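Dihydrodipicolinate synthase (Bacteroides thetaiotaomicron, PDB 4XKY) probably works as a Schiff-base-forming lyase of the DapA family, most likely making dihydrodipicolinate on the route to diaminopimelate and lysine. Local coordinates at residues 133-138 / 144-149; 149-154 / 178-183; 161-166 / 170-175. All blocks are in the same frame, centred on the assembly; numbering follows the deposited sequence.

Contact 1: 133-138 / 144-149; sequences LFLYNM and VNFAPA
The side-chain oxygen OD1 of N137 accepts the backbone N-H of F146 at 3.2 Å. The N-H points nearly straight at the oxygen (165°), although the donor lies tilted 29° from the carbonyl plane of the amide. The same OD1 sits at the edge of the F146 ring, 3.4 Å from CD2, so one oxygen meets both the backbone N-H and the ring edge of the same residue, with amide and ring planes oblique. With chi1 at -70°, F146 carries CG beside its own nitrogen and turns the ring back toward the strand. There a second oxygen, the backbone O of Y136, meets the rim 3.5 Å from CE2, and CD2 of L135 approaches obliquely. Asparagine suits its place because its amide offers both an acceptor and a donor: ND2 makes a weak hydrogen bond to D165 OD1. A leucine in place of N137 would probably leave the F146 N-H without its acceptor and D165 without this donor. Y136, the predicted proton donor/acceptor, points away from 144-149, and its OH hydrogen-bonds S81 OG. F146 thus fills the space between strand 133-137 and the start of helix 148-154, with L118 of helix 115-125 also against it.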
loop_
_atom_site.group_PDB
_atom_site.type_symbol
_atom_site.label_atom_id
_atom_site.label_comp_id
_atom_site.label_asym_id
_atom_site.label_seq_id
_atom_site.Cartn_x
_atom_site.Cartn_y
_atom_site.Cartn_z
ATOM N N LEU A 133 -7.965 1.737 -30.093
ATOM C CA LEU A 133 -7.305 1.730 -28.814
ATOM C C LEU A 133 -7.613 0.486 -28.020
ATOM O O LEU A 133 -8.748 0.052 -27.997
ATOM C CB LEU A 133 -7.781 2.941 -28.016
ATOM C CG LEU A 133 -7.292 3.028 -26.567
ATOM C CD1 LEU A 133 -5.812 3.296 -26.574
ATOM C CD2 LEU A 133 -7.967 4.133 -25.790
ATOM N N PHE A 134 -6.604 -0.058 -27.344
ATOM C CA PHE A 134 -6.786 -1.055 -26.273
ATOM C C PHE A 134 -6.538 -0.335 -24.951
ATOM O O PHE A 134 -5.557 0.405 -24.807
ATOM C CB PHE A 134 -5.789 -2.231 -26.388
ATOM C CG PHE A 134 -6.081 -3.174 -27.525
ATOM C CD1 PHE A 134 -6.754 -4.375 -27.306
ATOM C CD2 PHE A 134 -5.702 -2.845 -28.819
ATOM C CE1 PHE A 134 -7.025 -5.233 -28.361
ATOM C CE2 PHE A 134 -5.985 -3.685 -29.875
ATOM C CZ PHE A 134 -6.655 -4.879 -29.646
ATOM N N LEU A 135 -7.448 -0.537 -24.007
ATOM C CA LEU A 135 -7.293 -0.045 -22.648
ATOM C C LEU A 135 -6.435 -1.008 -21.883
ATOM O O LEU A 135 -6.523 -2.230 -22.085
ATOM C CB LEU A 135 -8.645 0.015 -21.953
ATOM C CG LEU A 135 -9.679 0.900 -22.615
ATOM C CD1 LEU A 135 -11.004 0.633 -21.943
ATOM C CD2 LEU A 135 -9.263 2.350 -22.481
ATOM N N TYR A 136 -5.593 -0.500 -20.995
ATOM C CA TYR A 136 -4.936 -1.444 -20.104
ATOM C C TYR A 136 -4.762 -1.013 -18.672
ATOM O O TYR A 136 -4.476 0.135 -18.338
ATOM C CB TYR A 136 -3.670 -2.058 -20.705
ATOM C CG TYR A 136 -2.412 -1.275 -20.584
ATOM C CD1 TYR A 136 -1.482 -1.565 -19.588
ATOM C CD2 TYR A 136 -2.116 -0.279 -21.496
ATOM C CE1 TYR A 136 -0.300 -0.852 -19.493
ATOM C CE2 TYR A 136 -0.934 0.428 -21.426
ATOM C CZ TYR A 136 -0.030 0.146 -20.423
ATOM O OH TYR A 136 1.133 0.876 -20.360
ATOM N N ASN A 137 -4.963 -2.008 -17.832
ATOM C CA ASN A 137 -4.998 -1.854 -16.416
ATOM C C ASN A 137 -3.558 -1.950 -15.904
ATOM O O ASN A 137 -2.969 -3.038 -15.915
ATOM C CB ASN A 137 -5.862 -2.987 -15.875
ATOM C CG ASN A 137 -6.631 -2.609 -14.630
ATOM O OD1 ASN A 137 -7.060 -1.465 -14.432
ATOM N ND2 ASN A 137 -6.828 -3.604 -13.778
ATOM N N MET A 138 -2.995 -0.814 -15.492
ATOM C CA MET A 138 -1.582 -0.732 -15.096
ATOM C C MET A 138 -1.338 -1.621 -13.881
ATOM O O MET A 138 -2.069 -1.530 -12.895
ATOM C CB MET A 138 -1.187 0.714 -14.761
ATOM C CG MET A 138 0.243 1.098 -15.125
ATOM S SD MET A 138 0.471 2.890 -15.250
ATOM C CE MET A 138 2.129 3.068 -14.598
ATOM N N VAL A 144 -5.995 2.248 -8.440
ATOM C CA VAL A 144 -7.424 2.373 -8.824
ATOM C C VAL A 144 -7.620 1.731 -10.206
ATOM O O VAL A 144 -7.117 2.228 -11.214
ATOM C CB VAL A 144 -7.935 3.849 -8.841
ATOM C CG1 VAL A 144 -9.097 4.048 -9.820
ATOM C CG2 VAL A 144 -8.379 4.295 -7.452
ATOM N N ASN A 145 -8.351 0.625 -10.238
ATOM C CA ASN A 145 -8.600 -0.108 -11.478
ATOM C C ASN A 145 -9.716 0.504 -12.320
ATOM O O ASN A 145 -10.499 1.319 -11.835
ATOM C CB ASN A 145 -8.944 -1.563 -11.149
ATOM C CG ASN A 145 -7.728 -2.365 -10.729
ATOM O OD1 ASN A 145 -6.658 -1.805 -10.472
ATOM N ND2 ASN A 145 -7.875 -3.686 -10.682
ATOM N N PHE A 146 -9.761 0.120 -13.594
ATOM C CA PHE A 146 -10.963 0.299 -14.381
ATOM C C PHE A 146 -11.999 -0.633 -13.743
ATOM O O PHE A 146 -11.825 -1.853 -13.759
ATOM C CB PHE A 146 -10.777 -0.131 -15.843
ATOM C CG PHE A 146 -9.882 0.758 -16.666
ATOM C CD1 PHE A 146 -10.404 1.809 -17.390
ATOM C CD2 PHE A 146 -8.532 0.487 -16.784
ATOM C CE1 PHE A 146 -9.593 2.603 -18.187
ATOM C CE2 PHE A 146 -7.706 1.277 -17.577
ATOM C CZ PHE A 146 -8.242 2.343 -18.282
ATOM N N ALA A 147 -13.063 -0.077 -13.177
ATOM C CA ALA A 147 -14.198 -0.893 -12.740
ATOM C C ALA A 147 -14.866 -1.529 -13.961
ATOM O O ALA A 147 -14.715 -1.029 -15.082
ATOM C CB ALA A 147 -15.201 -0.055 -11.980
ATOM N N PRO A 148 -15.586 -2.649 -13.757
ATOM C CA PRO A 148 -16.264 -3.297 -14.873
ATOM C C PRO A 148 -17.181 -2.372 -15.652
ATOM O O PRO A 148 -17.083 -2.321 -16.875
ATOM C CB PRO A 148 -17.053 -4.401 -14.188
ATOM C CG PRO A 148 -16.144 -4.825 -13.093
ATOM C CD PRO A 148 -15.546 -3.535 -12.579
ATOM N N ALA A 149 -18.046 -1.637 -14.952
ATOM C CA ALA A 149 -18.995 -0.746 -15.614
ATOM C C ALA A 149 -18.254 0.341 -16.407
ATOM O O ALA A 149 -18.708 0.737 -17.466
ATOM C CB ALA A 149 -19.961 -0.129 -14.606
#

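Contact 2: 149-154 / 178-183; sequences ATIQRI and YAMKDN
M180 and I151 meet with their side chains crossing at about a right angle, and the methionine sulfur is the point of contact. M180 is folded rather than extended, turning at chi2 (-55°) and again at chi3, which brings SD round against helix 148-154. There it lies 3.8 Å from I151 CG2, the methyl branch that stands opposite the isoleucine's backbone nitrogen. The sulfur also rests against the helix backbone, 3.8 Å from Q152 CA. The side chains of Q152 and M180 run past one another in opposite directions, with Q152 CG 4.0 Å from SD. Beyond CG the glutamine is extended and reaches across to the backbone at A179, its CG coming within 3.3 Å of A179 O. The small A179, directed toward the other helix, suits a place where the backbones come near: the CA atoms of Q152 and M180 are 6.3 Å apart. From M180 to N183 the chain makes a type I beta turn, closed by N183 N to M180 O at 3.0 Å. Helices 148-154 and 170-180 are successive members of the layer outside the strands, packed side by side as in a TIM barrel. The chemistry grades from inside to outside: I151 and M180 are buried and apolar, whereas Q152 is exposed and packs through its aliphatic part. The contact between these segments is largely van der Waals packing of aliphatic groups and sulfur.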
loop_
_atom_site.group_PDB
_atom_site.type_symbol
_atom_site.label_atom_id
_atom_site.label_comp_id
_atom_site.label_asym_id
_atom_site.label_seq_id
_atom_site.Cartn_x
_atom_site.Cartn_y
_atom_site.Cartn_z
ATOM N N ALA A 149 -18.046 -1.637 -14.952
ATOM C CA ALA A 149 -18.995 -0.746 -15.614
ATOM C C ALA A 149 -18.254 0.341 -16.407
ATOM O O ALA A 149 -18.708 0.737 -17.466
ATOM C CB ALA A 149 -19.961 -0.129 -14.606
ATOM N N THR A 150 -17.118 0.805 -15.885
ATOM C CA THR A 150 -16.281 1.800 -16.562
ATOM C C THR A 150 -15.796 1.263 -17.908
ATOM O O THR A 150 -15.820 1.974 -18.906
ATOM C CB THR A 150 -15.051 2.206 -15.710
ATOM O OG1 THR A 150 -15.474 2.837 -14.498
ATOM C CG2 THR A 150 -14.171 3.192 -16.447
ATOM N N ILE A 151 -15.351 0.010 -17.927
ATOM C CA ILE A 151 -14.915 -0.613 -19.166
ATOM C C ILE A 151 -16.070 -0.752 -20.143
ATOM O O ILE A 151 -15.897 -0.472 -21.326
ATOM C CB ILE A 151 -14.221 -1.965 -18.916
ATOM C CG1 ILE A 151 -12.806 -1.708 -18.413
ATOM C CG2 ILE A 151 -14.107 -2.784 -20.186
ATOM C CD1 ILE A 151 -12.178 -2.905 -17.736
ATOM N N GLN A 152 -17.235 -1.182 -19.661
ATOM C CA GLN A 152 -18.449 -1.220 -20.497
ATOM C C GLN A 152 -18.664 0.110 -21.166
ATOM O O GLN A 152 -18.888 0.190 -22.372
ATOM C CB GLN A 152 -19.702 -1.475 -19.667
ATOM C CG GLN A 152 -20.330 -2.845 -19.793
ATOM C CD GLN A 152 -21.518 -2.987 -18.857
ATOM O OE1 GLN A 152 -21.614 -3.946 -18.085
ATOM N NE2 GLN A 152 -22.427 -2.016 -18.908
ATOM N N ARG A 153 -18.613 1.150 -20.343
ATOM C CA ARG A 153 -18.901 2.504 -20.772
ATOM C C ARG A 153 -17.909 3.051 -21.811
ATOM O O ARG A 153 -18.330 3.694 -22.773
ATOM C CB ARG A 153 -18.952 3.419 -19.551
ATOM C CG ARG A 153 -18.992 4.908 -19.853
ATOM C CD ARG A 153 -20.329 5.372 -20.418
ATOM N NE ARG A 153 -20.246 6.792 -20.749
ATOM C CZ ARG A 153 -20.217 7.782 -19.853
ATOM N NH1 ARG A 153 -20.278 7.525 -18.544
ATOM N NH2 ARG A 153 -20.124 9.044 -20.264
ATOM N N ILE A 154 -16.612 2.815 -21.618
ATOM C CA ILE A 154 -15.597 3.357 -22.532
ATOM C C ILE A 154 -15.631 2.567 -23.832
ATOM O O ILE A 154 -15.430 3.111 -24.913
ATOM C CB ILE A 154 -14.180 3.323 -21.916
ATOM C CG1 ILE A 154 -14.131 4.232 -20.700
ATOM C CG2 ILE A 154 -13.128 3.793 -22.924
ATOM C CD1 ILE A 154 -12.924 4.032 -19.812
ATOM N N TYR A 178 -17.572 -10.787 -17.456
ATOM C CA TYR A 178 -19.013 -10.845 -17.264
ATOM C C TYR A 178 -19.661 -9.546 -17.732
ATOM O O TYR A 178 -20.659 -9.592 -18.423
ATOM C CB TYR A 178 -19.378 -11.142 -15.822
ATOM C CG TYR A 178 -20.866 -11.103 -15.552
ATOM C CD1 TYR A 178 -21.634 -12.252 -15.661
ATOM C CD2 TYR A 178 -21.503 -9.927 -15.172
ATOM C CE1 TYR A 178 -23.000 -12.232 -15.417
ATOM C CE2 TYR A 178 -22.870 -9.904 -14.921
ATOM C CZ TYR A 178 -23.602 -11.070 -15.047
ATOM O OH TYR A 178 -24.946 -11.112 -14.811
ATOM N N ALA A 179 -19.081 -8.410 -17.356
ATOM C CA ALA A 179 -19.553 -7.094 -17.809
ATOM C C ALA A 179 -19.495 -6.917 -19.338
ATOM O O ALA A 179 -20.287 -6.158 -19.895
ATOM C CB ALA A 179 -18.769 -5.975 -17.122
ATOM N N MET A 180 -18.575 -7.610 -20.011
ATOM C CA MET A 180 -18.410 -7.462 -21.467
ATOM C C MET A 180 -18.995 -8.616 -22.286
ATOM O O MET A 180 -18.779 -8.692 -23.498
ATOM C CB MET A 180 -16.917 -7.302 -21.809
ATOM C CG MET A 180 -16.263 -6.092 -21.161
ATOM S SD MET A 180 -17.139 -4.572 -21.557
ATOM C CE MET A 180 -16.905 -4.424 -23.327
ATOM N N LYS A 181 -19.753 -9.492 -21.637
ATOM C CA LYS A 181 -20.203 -10.739 -22.266
ATOM C C LYS A 181 -21.138 -10.544 -23.458
ATOM O O LYS A 181 -21.256 -11.432 -24.281
ATOM C CB LYS A 181 -20.913 -11.612 -21.245
ATOM C CG LYS A 181 -22.251 -11.038 -20.793
ATOM C CD LYS A 181 -22.861 -11.938 -19.745
ATOM C CE LYS A 181 -23.859 -11.180 -18.905
ATOM N NZ LYS A 181 -25.154 -11.173 -19.617
ATOM N N ASP A 182 -21.814 -9.400 -23.532
ATOM C CA ASP A 182 -22.683 -9.100 -24.677
ATOM C C ASP A 182 -22.010 -8.286 -25.784
ATOM O O ASP A 182 -22.682 -7.794 -26.689
ATOM C CB ASP A 182 -23.954 -8.402 -24.198
ATOM C CG ASP A 182 -24.839 -9.320 -23.380
ATOM O OD1 ASP A 182 -24.874 -10.538 -23.666
ATOM O OD2 ASP A 182 -25.496 -8.824 -22.449
ATOM N N ASN A 183 -20.689 -8.161 -25.720
ATOM C CA ASN A 183 -19.930 -7.508 -26.769
ATOM C C ASN A 183 -18.772 -8.412 -27.170
ATOM O O ASN A 183 -17.610 -8.110 -26.887
ATOM C CB ASN A 183 -19.425 -6.149 -26.292
ATOM C CG ASN A 183 -18.933 -5.276 -27.434
ATOM O OD1 ASN A 183 -18.927 -5.681 -28.607
ATOM N ND2 ASN A 183 -18.533 -4.061 -27.097
#

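Contact 3: 161-166 / 170-175; sequences IGFKDS and TVYFQS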
loop_
_atom_site.group_PDB
_atom_site.type_symbol
_atom_site.label_atom_id
_atom_site.label_comp_id
_atom_site.label_asym_id
_atom_site.label_seq_id
_atom_site.Cartn_x
_atom_site.Cartn_y
_atom_site.Cartn_z
ATOM N N ILE A 161 -11.255 -0.865 -28.795
ATOM C CA ILE A 161 -11.558 -2.222 -29.306
ATOM C C ILE A 161 -11.137 -3.351 -28.380
ATOM O O ILE A 161 -11.372 -4.508 -28.667
ATOM C CB ILE A 161 -10.962 -2.477 -30.717
ATOM C CG1 ILE A 161 -9.444 -2.287 -30.731
ATOM C CG2 ILE A 161 -11.627 -1.561 -31.730
ATOM C CD1 ILE A 161 -8.754 -2.615 -32.057
ATOM N N GLY A 162 -10.516 -3.038 -27.258
ATOM C CA GLY A 162 -10.100 -4.108 -26.390
ATOM C C GLY A 162 -9.570 -3.671 -25.058
ATOM O O GLY A 162 -9.534 -2.481 -24.748
ATOM N N PHE A 163 -9.165 -4.673 -24.293
ATOM C CA PHE A 163 -8.722 -4.513 -22.933
ATOM C C PHE A 163 -7.665 -5.580 -22.644
ATOM O O PHE A 163 -7.837 -6.751 -23.018
ATOM C CB PHE A 163 -9.934 -4.671 -22.016
ATOM C CG PHE A 163 -9.605 -4.706 -20.544
ATOM C CD1 PHE A 163 -9.370 -3.533 -19.847
ATOM C CD2 PHE A 163 -9.576 -5.907 -19.850
ATOM C CE1 PHE A 163 -9.065 -3.554 -18.496
ATOM C CE2 PHE A 163 -9.291 -5.929 -18.490
ATOM C CZ PHE A 163 -9.029 -4.752 -17.815
ATOM N N LYS A 164 -6.576 -5.156 -22.007
ATOM C CA LYS A 164 -5.460 -6.013 -21.592
ATOM C C LYS A 164 -5.356 -5.846 -20.078
ATOM O O LYS A 164 -5.309 -4.720 -19.578
ATOM C CB LYS A 164 -4.154 -5.554 -22.273
ATOM C CG LYS A 164 -2.906 -6.360 -21.918
ATOM C CD LYS A 164 -1.564 -5.621 -22.090
ATOM C CE LYS A 164 -0.593 -5.981 -20.943
ATOM N NZ LYS A 164 0.838 -6.351 -21.230
ATOM N N ASP A 165 -5.342 -6.957 -19.351
ATOM C CA ASP A 165 -5.153 -6.946 -17.898
ATOM C C ASP A 165 -3.833 -7.586 -17.517
ATOM O O ASP A 165 -3.584 -8.746 -17.832
ATOM C CB ASP A 165 -6.268 -7.709 -17.172
ATOM C CG ASP A 165 -6.187 -7.548 -15.646
ATOM O OD1 ASP A 165 -5.691 -6.502 -15.194
ATOM O OD2 ASP A 165 -6.601 -8.462 -14.898
ATOM N N SER A 166 -3.004 -6.816 -16.829
ATOM C CA SER A 166 -1.731 -7.288 -16.298
ATOM C C SER A 166 -1.741 -7.494 -14.766
ATOM O O SER A 166 -0.728 -7.867 -14.206
ATOM C CB SER A 166 -0.621 -6.303 -16.690
ATOM O OG SER A 166 -0.250 -6.507 -18.047
ATOM N N THR A 170 -7.627 -12.694 -11.058
ATOM C CA THR A 170 -8.601 -13.297 -11.959
ATOM C C THR A 170 -10.043 -13.187 -11.504
ATOM O O THR A 170 -10.943 -13.401 -12.302
ATOM C CB THR A 170 -8.261 -14.772 -12.285
ATOM O OG1 THR A 170 -7.638 -15.373 -11.147
ATOM C CG2 THR A 170 -7.314 -14.831 -13.468
ATOM N N VAL A 171 -10.272 -12.835 -10.247
ATOM C CA VAL A 171 -11.608 -12.450 -9.808
ATOM C C VAL A 171 -11.998 -11.194 -10.580
ATOM O O VAL A 171 -13.079 -11.100 -11.165
ATOM C CB VAL A 171 -11.643 -12.123 -8.305
ATOM C CG1 VAL A 171 -12.966 -11.464 -7.908
ATOM C CG2 VAL A 171 -11.419 -13.390 -7.502
ATOM N N TYR A 172 -11.091 -10.223 -10.560
ATOM C CA TYR A 172 -11.292 -8.957 -11.276
ATOM C C TYR A 172 -11.446 -9.210 -12.773
ATOM O O TYR A 172 -12.370 -8.698 -13.389
ATOM C CB TYR A 172 -10.150 -7.976 -11.006
ATOM C CG TYR A 172 -10.147 -6.787 -11.941
ATOM C CD1 TYR A 172 -11.018 -5.726 -11.733
ATOM C CD2 TYR A 172 -9.291 -6.736 -13.046
ATOM C CE1 TYR A 172 -11.032 -4.635 -12.579
ATOM C CE2 TYR A 172 -9.288 -5.628 -13.896
ATOM C CZ TYR A 172 -10.164 -4.588 -13.661
ATOM O OH TYR A 172 -10.198 -3.492 -14.503
ATOM N N PHE A 173 -10.587 -10.035 -13.352
ATOM C CA PHE A 173 -10.688 -10.292 -14.791
ATOM C C PHE A 173 -12.031 -10.916 -15.194
ATOM O O PHE A 173 -12.587 -10.557 -16.223
ATOM C CB PHE A 173 -9.557 -11.177 -15.299
ATOM C CG PHE A 173 -9.488 -11.246 -16.806
ATOM C CD1 PHE A 173 -8.872 -10.235 -17.536
ATOM C CD2 PHE A 173 -10.083 -12.292 -17.499
ATOM C CE1 PHE A 173 -8.804 -10.297 -18.930
ATOM C CE2 PHE A 173 -10.033 -12.354 -18.885
ATOM C CZ PHE A 173 -9.400 -11.348 -19.607
ATOM N N GLN A 174 -12.513 -11.874 -14.406
ATOM C CA GLN A 174 -13.796 -12.540 -14.649
ATOM C C GLN A 174 -14.951 -11.538 -14.478
ATOM O O GLN A 174 -15.936 -11.602 -15.218
ATOM C CB GLN A 174 -13.977 -13.733 -13.701
ATOM C CG GLN A 174 -13.095 -14.934 -14.006
ATOM C CD GLN A 174 -13.399 -15.500 -15.376
ATOM O OE1 GLN A 174 -14.555 -15.718 -15.707
ATOM N NE2 GLN A 174 -12.370 -15.718 -16.181
ATOM N N SER A 175 -14.829 -10.607 -13.523
ATOM C CA SER A 175 -15.843 -9.554 -13.384
ATOM C C SER A 175 -15.972 -8.716 -14.664
ATOM O O SER A 175 -17.074 -8.311 -15.022
ATOM C CB SER A 175 -15.561 -8.628 -12.198
ATOM O OG SER A 175 -15.534 -9.353 -10.986
#
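F163 and D165 on the strand and Y172 and F173 on the helix all hold CG opposite their own backbone nitrogen, as in D165 with chi1 at -172°, and this reaches them out across the gap between the two elements. The alternation of the strand sends F163 and D165 toward the helix and K164 to the other side. D165 comes in among the aromatic groups. Its OD2 lies in the plane of the Y172 ring, at the edge, 3.7 Å from CD2, with the carboxylate steeply inclined to that ring. Its CB touches the rim of F173 at 3.6 Å from CD1, and here carboxylate and ring are almost parallel, 7° between their planes, as the two side chains slide past each other. F163 fills the space alongside: its CZ is 3.7 Å from Y172 OH and 4.0 Å from Y172 CE2, while F173 CE1 stands at the edge of its ring, 4.4 Å from CE2. Large flat rings suit this layer because they can span the separation of strand and helix, whose axes pass 10.4 Å apart. The buried carboxylate is provided for by S167 OG, which hydrogen-bonds OD2. The aromatic C-H groups around it would probably favour its negative charge as well. The OH of Y172 probably hydrogen-bonds the backbone O of F146, though the modelled distance is too short to trust. The strand and the helix that follows it run antiparallel at 171°, the first half of a beta-alpha-beta crossover. Side chains on the outer face of the strand pack under the helix, while K164, the predicted Schiff-base lysine, projects from the inner face, as in the TIM barrel of the DapA family.

Contacts 1 and 3 are buried, and their strands, 133-137 and 160-165, are neighbours in the sheet; contact 2 lies farther out, partly buried, where helices 148-154 and 170-180 meet over those strands. Contact 1 shares the first helix with contact 2, and contact 3 shares the second. Chemistry follows position: the two strand contacts enclose polar groups, an amide in contact 1 and a carboxylate in contact 3, among aromatic rings, whereas contact 2 is aliphatic and sulfur packing that ends in an exposed glutamine. I151 joins the layers, its CG1 packing on F146 CB and its CD1 on the F163 ring. Predicted active-site residues Y136 and K164 lie on those strands, K164 pointing away from helix 170-180.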